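Long-range contact in protein MJ1225 (Methanocaldococcus jannaschii, PDB 3KH5), which is of unknown function but, as a CBS-domain protein that binds AMP and ADP, is a putative archaeal homologue of the gamma subunit of AMP-activated protein kinase: residues T53-S65 with L167-R180. Numbering follows the deposited sequence.
Sequences TSMDIVDFMGGGS and LKDVARTMVRNGFR. With ADP (adenosine-5'-diphosphate), chain E; ADP (adenosine-5'-diphosphate), chain D.
Met-55 reaches from helix 54-63 to the C-terminal end of helix 167-177, and the atoms of its flexible chain meet a nucleotide oxygen, an arginine and the facing helix. CB faces O1A of the chain D ADP; CG touches that oxygen and Arg-180 CG (3.6 Å). SD lies beside Val-175 CG2, and bends at chi2 (-75°) and chi3 turn CE onto Met-174 CB, 3.7 Å away, and Arg-180 CA. Further along, Val-175 is a knob among Met-55, Val-58, Asp-59 and Gly-63: its beta-branch spreads CG2 to Asp-59 N (3.6 Å) and CG1 to Asp-59 OD2, OD1 being hydrogen-bonded to Lys-66 N. Small residues let the backbones close in, Gly-63 and Arg-172 having CA atoms 3.8 Å apart; a side chain on Gly-63 would strike Ala-171 O and Val-175 CG2.

Helix 54-63 begins, and helix 167-177 finishes, beside bound nucleotides. Thr-53, the N-cap, gives its hydroxyl to O2A of the chain D ADP, while the carboxylate of Asp-56, its capping-box partner, takes both ribose hydroxyls. Beyond Gly-178, Arg-180 joins three ADP molecules: its N-H points almost straight (177°) at O3B of the chain E ADP, NH1 meets O2B of the chain D ADP in the guanidinium plane, and NH2 salt-bridges the third. The Phe-179 ring lies over the chain E adenine, CD2 3.4 Å from C6, with Asn-177 O over its other face; an alanine here would probably leave that adenine face without its covering ring. Such helices packed across CBS repeats, with nucleotides at their ends, are consistent with the CBS assembly of gamma-AMPK, a putative homologue.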
ATOM      1  N   THR A  53      -2.749   7.402   1.023  1.00 28.65           N
ATOM      2  CA  THR A  53      -2.700   6.067   0.433  1.00 28.38           C
ATOM      3  C   THR A  53      -3.839   5.238   1.004  1.00 28.46           C
ATOM      4  O   THR A  53      -4.573   5.705   1.880  1.00 28.31           O
ATOM      5  CB  THR A  53      -1.374   5.341   0.746  1.00 28.24           C
ATOM      6  OG1 THR A  53      -1.363   4.942   2.123  1.00 28.02           O
ATOM      7  CG2 THR A  53      -0.155   6.230   0.452  1.00 28.45           C
ATOM      8  N   SER A  54      -3.969   4.003   0.529  1.00 28.58           N
ATOM      9  CA  SER A  54      -5.013   3.100   1.011  1.00 28.99           C
ATOM     10  C   SER A  54      -4.851   2.762   2.488  1.00 28.98           C
ATOM     11  O   SER A  54      -5.829   2.447   3.164  1.00 28.84           O
ATOM     12  CB  SER A  54      -5.061   1.819   0.173  1.00 28.91           C
ATOM     13  OG  SER A  54      -3.802   1.176   0.138  1.00 29.80           O
ATOM     14  N   MET A  55      -3.615   2.823   2.979  1.00 29.18           N
ATOM     15  CA  MET A  55      -3.332   2.582   4.390  1.00 29.37           C
ATOM     16  C   MET A  55      -3.923   3.655   5.287  1.00 28.88           C
ATOM     17  O   MET A  55      -4.402   3.355   6.378  1.00 28.62           O
ATOM     18  CB  MET A  55      -1.831   2.463   4.630  1.00 29.84           C
ATOM     19  CG  MET A  55      -1.346   1.045   4.476  1.00 31.88           C
ATOM     20  SD  MET A  55      -1.836   0.074   5.907  1.00 36.55           S
ATOM     21  CE  MET A  55      -2.740  -1.216   5.032  1.00 35.22           C
ATOM     22  N   ASP A  56      -3.901   4.900   4.828  1.00 28.41           N
ATOM     23  CA  ASP A  56      -4.555   5.985   5.554  1.00 28.48           C
ATOM     24  C   ASP A  56      -6.061   5.768   5.628  1.00 28.61           C
ATOM     25  O   ASP A  56      -6.701   6.120   6.623  1.00 28.35           O
ATOM     26  CB  ASP A  56      -4.276   7.317   4.872  1.00 28.22           C
ATOM     27  CG  ASP A  56      -2.819   7.695   4.919  1.00 28.20           C
ATOM     28  OD1 ASP A  56      -2.256   7.738   6.033  1.00 27.08           O
ATOM     29  OD2 ASP A  56      -2.241   7.967   3.844  1.00 27.79           O
ATOM     30  N   ILE A  57      -6.619   5.206   4.557  1.00 29.15           N
ATOM     31  CA  ILE A  57      -8.045   4.895   4.498  1.00 29.59           C
ATOM     32  C   ILE A  57      -8.366   3.748   5.454  1.00 29.88           C
ATOM     33  O   ILE A  57      -9.387   3.781   6.141  1.00 30.24           O
ATOM     34  CB  ILE A  57      -8.519   4.523   3.062  1.00 29.65           C
ATOM     35  CG1 ILE A  57      -8.269   5.670   2.068  1.00 29.51           C
ATOM     36  CG2 ILE A  57     -10.005   4.079   3.062  1.00 29.46           C
ATOM     37  CD1 ILE A  57      -9.052   6.962   2.336  1.00 29.79           C
ATOM     38  N   VAL A  58      -7.494   2.741   5.494  1.00 30.04           N
ATOM     39  CA  VAL A  58      -7.630   1.616   6.436  1.00 30.34           C
ATOM     40  C   VAL A  58      -7.559   2.081   7.903  1.00 30.46           C
ATOM     41  O   VAL A  58      -8.275   1.564   8.766  1.00 30.51           O
ATOM     42  CB  VAL A  58      -6.600   0.492   6.135  1.00 30.38           C
ATOM     43  CG1 VAL A  58      -6.578  -0.569   7.236  1.00 30.28           C
ATOM     44  CG2 VAL A  58      -6.914  -0.160   4.798  1.00 30.41           C
ATOM     45  N   ASP A  59      -6.696   3.059   8.162  1.00 30.50           N
ATOM     46  CA  ASP A  59      -6.596   3.747   9.453  1.00 30.64           C
ATOM     47  C   ASP A  59      -7.937   4.421   9.815  1.00 30.78           C
ATOM     48  O   ASP A  59      -8.532   4.149  10.866  1.00 30.89           O
ATOM     49  CB  ASP A  59      -5.454   4.770   9.323  1.00 30.56           C
ATOM     50  CG  ASP A  59      -5.095   5.460  10.630  1.00 30.85           C
ATOM     51  OD1 ASP A  59      -5.968   5.647  11.498  1.00 30.64           O
ATOM     52  OD2 ASP A  59      -3.916   5.856  10.768  1.00 31.31           O
ATOM     53  N   PHE A  60      -8.390   5.292   8.916  1.00 30.93           N
ATOM     54  CA  PHE A  60      -9.679   5.981   8.982  1.00 31.28           C
ATOM     55  C   PHE A  60     -10.870   5.049   9.237  1.00 31.54           C
ATOM     56  O   PHE A  60     -11.760   5.373  10.022  1.00 31.66           O
ATOM     57  CB  PHE A  60      -9.858   6.745   7.665  1.00 31.28           C
ATOM     58  CG  PHE A  60     -11.199   7.391   7.486  1.00 31.56           C
ATOM     59  CD1 PHE A  60     -11.584   8.471   8.275  1.00 31.75           C
ATOM     60  CD2 PHE A  60     -12.059   6.954   6.481  1.00 32.21           C
ATOM     61  CE1 PHE A  60     -12.820   9.082   8.089  1.00 32.08           C
ATOM     62  CE2 PHE A  60     -13.298   7.559   6.285  1.00 32.43           C
ATOM     63  CZ  PHE A  60     -13.679   8.626   7.090  1.00 32.13           C
ATOM     64  N   MET A  61     -10.871   3.893   8.579  1.00 31.91           N
ATOM     65  CA  MET A  61     -11.960   2.923   8.700  1.00 32.51           C
ATOM     66  C   MET A  61     -12.036   2.236  10.063  1.00 32.52           C
ATOM     67  O   MET A  61     -13.049   1.605  10.378  1.00 32.67           O
ATOM     68  CB  MET A  61     -11.835   1.852   7.617  1.00 32.67           C
ATOM     69  CG  MET A  61     -12.412   2.233   6.260  1.00 34.30           C
ATOM     70  SD  MET A  61     -11.866   1.132   4.923  1.00 37.39           S
ATOM     71  CE  MET A  61     -11.479  -0.387   5.809  1.00 37.35           C
ATOM     72  N   GLY A  62     -10.974   2.343  10.862  1.00 32.45           N
ATOM     73  CA  GLY A  62     -10.922   1.606  12.138  1.00 32.22           C
ATOM     74  C   GLY A  62      -9.534   1.195  12.599  1.00 31.94           C
ATOM     75  O   GLY A  62      -9.321   0.972  13.792  1.00 31.96           O
ATOM     76  N   GLY A  63      -8.595   1.095  11.660  1.00 31.57           N
ATOM     77  CA  GLY A  63      -7.248   0.609  11.950  1.00 31.02           C
ATOM     78  C   GLY A  63      -6.403   1.468  12.877  1.00 30.86           C
ATOM     79  O   GLY A  63      -5.481   0.964  13.518  1.00 30.79           O
ATOM     80  N   GLY A  64      -6.699   2.759  12.958  1.00 30.85           N
ATOM     81  CA  GLY A  64      -5.890   3.633  13.795  1.00 31.23           C
ATOM     82  C   GLY A  64      -6.584   4.886  14.268  1.00 31.49           C
ATOM     83  O   GLY A  64      -7.813   4.956  14.312  1.00 31.38           O
ATOM     84  N   SER A  65      -5.775   5.889  14.593  1.00 32.01           N
ATOM     85  CA  SER A  65      -6.249   7.106  15.244  1.00 32.65           C
ATOM     86  C   SER A  65      -7.184   7.937  14.365  1.00 33.13           C
ATOM     87  O   SER A  65      -8.023   8.670  14.885  1.00 33.02           O
ATOM     88  CB  SER A  65      -5.063   7.955  15.721  1.00 32.53           C
ATOM     89  OG  SER A  65      -5.493   9.098  16.445  1.00 32.96           O
ATOM     90  N   LEU A 167     -12.756  -7.532   9.873  1.00 37.92           N
ATOM     91  CA  LEU A 167     -12.019  -6.470   9.171  1.00 37.71           C
ATOM     92  C   LEU A 167     -11.487  -5.398  10.119  1.00 37.63           C
ATOM     93  O   LEU A 167     -10.363  -4.920   9.949  1.00 37.62           O
ATOM     94  CB  LEU A 167     -12.898  -5.832   8.082  1.00 37.67           C
ATOM     95  CG  LEU A 167     -12.310  -4.766   7.142  1.00 37.85           C
ATOM     96  CD1 LEU A 167     -13.086  -4.709   5.837  1.00 37.62           C
ATOM     97  CD2 LEU A 167     -12.270  -3.378   7.786  1.00 38.09           C
ATOM     98  N   LYS A 168     -12.295  -5.028  11.110  1.00 37.50           N
ATOM     99  CA  LYS A 168     -11.902  -4.033  12.101  1.00 37.53           C
ATOM    100  C   LYS A 168     -10.591  -4.390  12.825  1.00 36.92           C
ATOM    101  O   LYS A 168      -9.801  -3.499  13.140  1.00 37.00           O
ATOM    102  CB  LYS A 168     -13.047  -3.773  13.092  1.00 37.88           C
ATOM    103  CG  LYS A 168     -13.264  -4.866  14.133  1.00 39.48           C
ATOM    104  CD  LYS A 168     -14.700  -4.889  14.647  1.00 41.90           C
ATOM    105  CE  LYS A 168     -14.775  -5.403  16.083  1.00 43.19           C
ATOM    106  NZ  LYS A 168     -14.005  -6.672  16.319  1.00 44.08           N
ATOM    107  N   ASP A 169     -10.354  -5.685  13.064  1.00 36.17           N
ATOM    108  CA  ASP A 169      -9.158  -6.145  13.790  1.00 35.40           C
ATOM    109  C   ASP A 169      -7.958  -6.336  12.872  1.00 34.55           C
ATOM    110  O   ASP A 169      -6.829  -6.028  13.252  1.00 34.47           O
ATOM    111  CB  ASP A 169      -9.435  -7.441  14.563  1.00 35.77           C
ATOM    112  CG  ASP A 169     -10.512  -7.276  15.628  1.00 36.40           C
ATOM    113  OD1 ASP A 169     -10.479  -6.276  16.382  1.00 37.52           O
ATOM    114  OD2 ASP A 169     -11.394  -8.154  15.715  1.00 37.60           O
ATOM    115  N   VAL A 170      -8.200  -6.860  11.672  1.00 33.42           N
ATOM    116  CA  VAL A 170      -7.154  -6.948  10.658  1.00 32.25           C
ATOM    117  C   VAL A 170      -6.644  -5.550  10.291  1.00 31.61           C
ATOM    118  O   VAL A 170      -5.445  -5.363  10.093  1.00 31.27           O
ATOM    119  CB  VAL A 170      -7.640  -7.705   9.403  1.00 32.28           C
ATOM    120  CG1 VAL A 170      -6.603  -7.644   8.281  1.00 32.03           C
ATOM    121  CG2 VAL A 170      -7.946  -9.147   9.756  1.00 32.00           C
ATOM    122  N   ALA A 171      -7.555  -4.575  10.216  1.00 31.03           N
ATOM    123  CA  ALA A 171      -7.197  -3.180   9.928  1.00 30.80           C
ATOM    124  C   ALA A 171      -6.220  -2.607  10.954  1.00 30.87           C
ATOM    125  O   ALA A 171      -5.281  -1.883  10.605  1.00 30.44           O
ATOM    126  CB  ALA A 171      -8.449  -2.315   9.851  1.00 30.60           C
ATOM    127  N   ARG A 172      -6.477  -2.915  12.223  1.00 31.21           N
ATOM    128  CA  ARG A 172      -5.579  -2.571  13.315  1.00 31.93           C
ATOM    129  C   ARG A 172      -4.213  -3.182  13.089  1.00 31.71           C
ATOM    130  O   ARG A 172      -3.198  -2.498  13.189  1.00 31.82           O
ATOM    131  CB  ARG A 172      -6.143  -3.108  14.617  1.00 32.28           C
ATOM    132  CG  ARG A 172      -7.280  -2.304  15.147  1.00 34.61           C
ATOM    133  CD  ARG A 172      -6.764  -1.406  16.227  1.00 38.99           C
ATOM    134  NE  ARG A 172      -7.655  -1.499  17.370  1.00 42.16           N
ATOM    135  CZ  ARG A 172      -7.867  -0.519  18.238  1.00 43.92           C
ATOM    136  NH1 ARG A 172      -7.250   0.648  18.101  1.00 44.39           N
ATOM    137  NH2 ARG A 172      -8.706  -0.707  19.249  1.00 44.70           N
ATOM    138  N   THR A 173      -4.201  -4.478  12.775  1.00 31.68           N
ATOM    139  CA  THR A 173      -2.960  -5.202  12.544  1.00 31.47           C
ATOM    140  C   THR A 173      -2.161  -4.551  11.424  1.00 31.14           C
ATOM    141  O   THR A 173      -0.954  -4.367  11.561  1.00 30.93           O
ATOM    142  CB  THR A 173      -3.205  -6.696  12.227  1.00 31.69           C
ATOM    143  OG1 THR A 173      -3.984  -7.286  13.273  1.00 32.28           O
ATOM    144  CG2 THR A 173      -1.893  -7.456  12.113  1.00 31.61           C
ATOM    145  N   MET A 174      -2.832  -4.191  10.330  1.00 30.73           N
ATOM    146  CA  MET A 174      -2.153  -3.565   9.196  1.00 30.52           C
ATOM    147  C   MET A 174      -1.540  -2.221   9.586  1.00 30.39           C
ATOM    148  O   MET A 174      -0.362  -1.963   9.326  1.00 30.10           O
ATOM    149  CB  MET A 174      -3.121  -3.359   8.024  1.00 30.70           C
ATOM    150  CG  MET A 174      -3.514  -4.618   7.271  1.00 30.89           C
ATOM    151  SD  MET A 174      -4.666  -4.251   5.926  1.00 32.99           S
ATOM    152  CE  MET A 174      -4.839  -5.890   5.214  1.00 32.46           C
ATOM    153  N   VAL A 175      -2.354  -1.367  10.203  1.00 30.55           N
ATOM    154  CA  VAL A 175      -1.959   0.010  10.495  1.00 30.96           C
ATOM    155  C   VAL A 175      -0.902   0.108  11.600  1.00 31.33           C
ATOM    156  O   VAL A 175       0.069   0.862  11.462  1.00 31.40           O
ATOM    157  CB  VAL A 175      -3.190   0.905  10.790  1.00 30.82           C
ATOM    158  CG1 VAL A 175      -2.774   2.261  11.358  1.00 30.82           C
ATOM    159  CG2 VAL A 175      -4.022   1.094   9.523  1.00 30.95           C
ATOM    160  N   ARG A 176      -1.077  -0.662  12.675  1.00 31.77           N
ATOM    161  CA  ARG A 176      -0.095  -0.693  13.771  1.00 32.38           C
ATOM    162  C   ARG A 176       1.278  -1.194  13.322  1.00 32.50           C
ATOM    163  O   ARG A 176       2.309  -0.689  13.773  1.00 32.53           O
ATOM    164  CB  ARG A 176      -0.584  -1.559  14.937  1.00 32.48           C
ATOM    165  CG  ARG A 176      -1.836  -1.055  15.664  1.00 33.50           C
ATOM    166  CD  ARG A 176      -1.591   0.240  16.450  1.00 35.05           C
ATOM    167  NE  ARG A 176      -0.291   0.291  17.120  1.00 36.38           N
ATOM    168  CZ  ARG A 176       0.289   1.422  17.515  1.00 36.91           C
ATOM    169  NH1 ARG A 176      -0.313   2.588  17.307  1.00 36.75           N
ATOM    170  NH2 ARG A 176       1.474   1.394  18.113  1.00 36.85           N
ATOM    171  N   ASN A 177       1.290  -2.184  12.436  1.00 32.58           N
ATOM    172  CA  ASN A 177       2.542  -2.788  11.995  1.00 32.87           C
ATOM    173  C   ASN A 177       3.128  -2.124  10.748  1.00 33.00           C
ATOM    174  O   ASN A 177       4.290  -2.374  10.392  1.00 33.17           O
ATOM    175  CB  ASN A 177       2.322  -4.275  11.731  1.00 32.81           C
ATOM    176  CG  ASN A 177       2.150  -5.076  13.003  1.00 33.06           C
ATOM    177  OD1 ASN A 177       3.132  -5.442  13.651  1.00 33.51           O
ATOM    178  ND2 ASN A 177       0.902  -5.369  13.361  1.00 32.46           N
ATOM    179  N   GLY A 178       2.322  -1.298  10.083  1.00 33.05           N
ATOM    180  CA  GLY A 178       2.706  -0.670   8.815  1.00 32.98           C
ATOM    181  C   GLY A 178       2.844  -1.636   7.646  1.00 33.01           C
ATOM    182  O   GLY A 178       3.690  -1.430   6.771  1.00 32.94           O
ATOM    183  N   PHE A 179       2.020  -2.686   7.629  1.00 33.03           N
ATOM    184  CA  PHE A 179       2.028  -3.679   6.544  1.00 33.19           C
ATOM    185  C   PHE A 179       0.732  -3.660   5.746  1.00 33.18           C
ATOM    186  O   PHE A 179      -0.343  -3.915   6.296  1.00 33.25           O
ATOM    187  CB  PHE A 179       2.236  -5.106   7.075  1.00 33.15           C
ATOM    188  CG  PHE A 179       3.477  -5.287   7.906  1.00 33.72           C
ATOM    189  CD1 PHE A 179       4.672  -4.665   7.561  1.00 33.98           C
ATOM    190  CD2 PHE A 179       3.456  -6.117   9.022  1.00 34.11           C
ATOM    191  CE1 PHE A 179       5.822  -4.842   8.329  1.00 34.49           C
ATOM    192  CE2 PHE A 179       4.603  -6.303   9.796  1.00 34.53           C
ATOM    193  CZ  PHE A 179       5.788  -5.664   9.446  1.00 34.51           C
ATOM    194  N   ARG A 180       0.842  -3.383   4.447  1.00 33.11           N
ATOM    195  CA  ARG A 180      -0.307  -3.394   3.534  1.00 33.24           C
ATOM    196  C   ARG A 180      -0.822  -4.798   3.236  1.00 32.73           C
ATOM    197  O   ARG A 180      -1.997  -4.966   2.915  1.00 32.60           O
ATOM    198  CB  ARG A 180       0.044  -2.726   2.203  1.00 33.46           C
ATOM    199  CG  ARG A 180       0.285  -1.228   2.286  1.00 35.28           C
ATOM    200  CD  ARG A 180       1.013  -0.718   1.048  1.00 38.10           C
ATOM    201  NE  ARG A 180       0.353  -1.098  -0.203  1.00 40.67           N
ATOM    202  CZ  ARG A 180       0.767  -0.727  -1.413  1.00 42.17           C
ATOM    203  NH1 ARG A 180       1.841   0.045  -1.548  1.00 42.86           N
ATOM    204  NH2 ARG A 180       0.105  -1.124  -2.493  1.00 42.90           N
TER
HETATM  205  PB  ADP E 284       4.087  -4.153   2.559  1.00 47.80           P
HETATM  206  O1B ADP E 284       3.997  -4.061   1.078  1.00 47.89           O
HETATM  207  O2B ADP E 284       3.172  -5.383   3.166  1.00 46.75           O
HETATM  208  O3B ADP E 284       3.581  -2.823   3.330  1.00 47.81           O
HETATM  209  PA  ADP E 284       6.847  -3.450   2.987  1.00 44.76           P
HETATM  210  O1A ADP E 284       7.619  -3.417   1.722  1.00 45.01           O
HETATM  211  O2A ADP E 284       6.321  -2.008   3.481  1.00 44.93           O
HETATM  212  O3A ADP E 284       5.593  -4.474   2.983  1.00 46.09           O
HETATM  213  O5' ADP E 284       7.678  -4.156   4.146  1.00 43.23           O
HETATM  214  C5' ADP E 284       8.844  -3.587   4.769  1.00 40.37           C
HETATM  215  C4' ADP E 284       9.549  -4.755   5.510  1.00 38.76           C
HETATM  216  O4' ADP E 284       8.551  -5.409   6.360  1.00 37.85           O
HETATM  217  C3' ADP E 284      10.085  -5.829   4.545  1.00 37.84           C
HETATM  218  O3' ADP E 284      11.296  -6.383   5.072  1.00 38.01           O
HETATM  219  C2' ADP E 284       8.977  -6.887   4.525  1.00 37.10           C
HETATM  220  O2' ADP E 284       9.505  -8.200   4.268  1.00 35.85           O
HETATM  221  C1' ADP E 284       8.394  -6.796   5.944  1.00 37.00           C
HETATM  222  N9  ADP E 284       6.949  -7.220   5.953  1.00 36.21           N
HETATM  223  C8  ADP E 284       6.004  -6.898   5.062  1.00 36.35           C
HETATM  224  N7  ADP E 284       4.848  -7.474   5.399  1.00 36.12           N
HETATM  225  C5  ADP E 284       5.049  -8.171   6.508  1.00 36.26           C
HETATM  226  C6  ADP E 284       4.230  -8.962   7.310  1.00 36.42           C
HETATM  227  N6  ADP E 284       2.944  -9.142   7.010  1.00 36.12           N
HETATM  228  N1  ADP E 284       4.764  -9.539   8.399  1.00 36.59           N
HETATM  229  C2  ADP E 284       6.047  -9.367   8.705  1.00 36.52           C
HETATM  230  N3  ADP E 284       6.850  -8.617   7.959  1.00 36.40           N
HETATM  231  C4  ADP E 284       6.382  -8.009   6.859  1.00 36.27           C
HETATM  232  PB  ADP D 283       4.248   2.582   1.585  1.00 39.70           P
HETATM  233  O1B ADP D 283       5.023   1.670   2.473  1.00 39.91           O
HETATM  234  O2B ADP D 283       3.594   1.778   0.329  1.00 40.06           O
HETATM  235  O3B ADP D 283       5.127   3.772   0.929  1.00 40.07           O
HETATM  236  PA  ADP D 283       1.745   2.532   2.454  1.00 36.13           P
HETATM  237  O1A ADP D 283       1.427   1.643   3.593  1.00 36.91           O
HETATM  238  O2A ADP D 283       0.470   3.173   1.666  1.00 36.23           O
HETATM  239  O3A ADP D 283       3.090   3.361   2.331  1.00 38.46           O
HETATM  240  O5' ADP D 283       1.422   3.778   3.487  1.00 34.15           O
HETATM  241  C5' ADP D 283       1.771   3.802   4.906  1.00 30.46           C
HETATM  242  C4' ADP D 283       1.759   5.248   5.492  1.00 28.28           C
HETATM  243  O4' ADP D 283       2.932   5.950   4.967  1.00 27.79           O
HETATM  244  C3' ADP D 283       0.527   6.103   5.126  1.00 27.65           C
HETATM  245  O3' ADP D 283       0.144   6.877   6.271  1.00 27.89           O
HETATM  246  C2' ADP D 283       1.045   7.000   3.998  1.00 27.48           C
HETATM  247  O2' ADP D 283       0.347   8.255   3.936  1.00 28.15           O
HETATM  248  C1' ADP D 283       2.494   7.217   4.420  1.00 27.45           C
HETATM  249  N9  ADP D 283       3.350   7.561   3.247  1.00 27.57           N
HETATM  250  C8  ADP D 283       3.453   6.939   2.066  1.00 27.68           C
HETATM  251  N7  ADP D 283       4.346   7.582   1.303  1.00 28.20           N
HETATM  252  C5  ADP D 283       4.808   8.612   2.004  1.00 27.68           C
HETATM  253  C6  ADP D 283       5.731   9.622   1.761  1.00 28.32           C
HETATM  254  N6  ADP D 283       6.371   9.696   0.598  1.00 28.14           N
HETATM  255  N1  ADP D 283       5.964  10.527   2.727  1.00 28.28           N
HETATM  256  C2  ADP D 283       5.336  10.475   3.896  1.00 28.32           C
HETATM  257  N3  ADP D 283       4.452   9.525   4.159  1.00 27.69           N
HETATM  258  C4  ADP D 283       4.175   8.592   3.235  1.00 27.96           C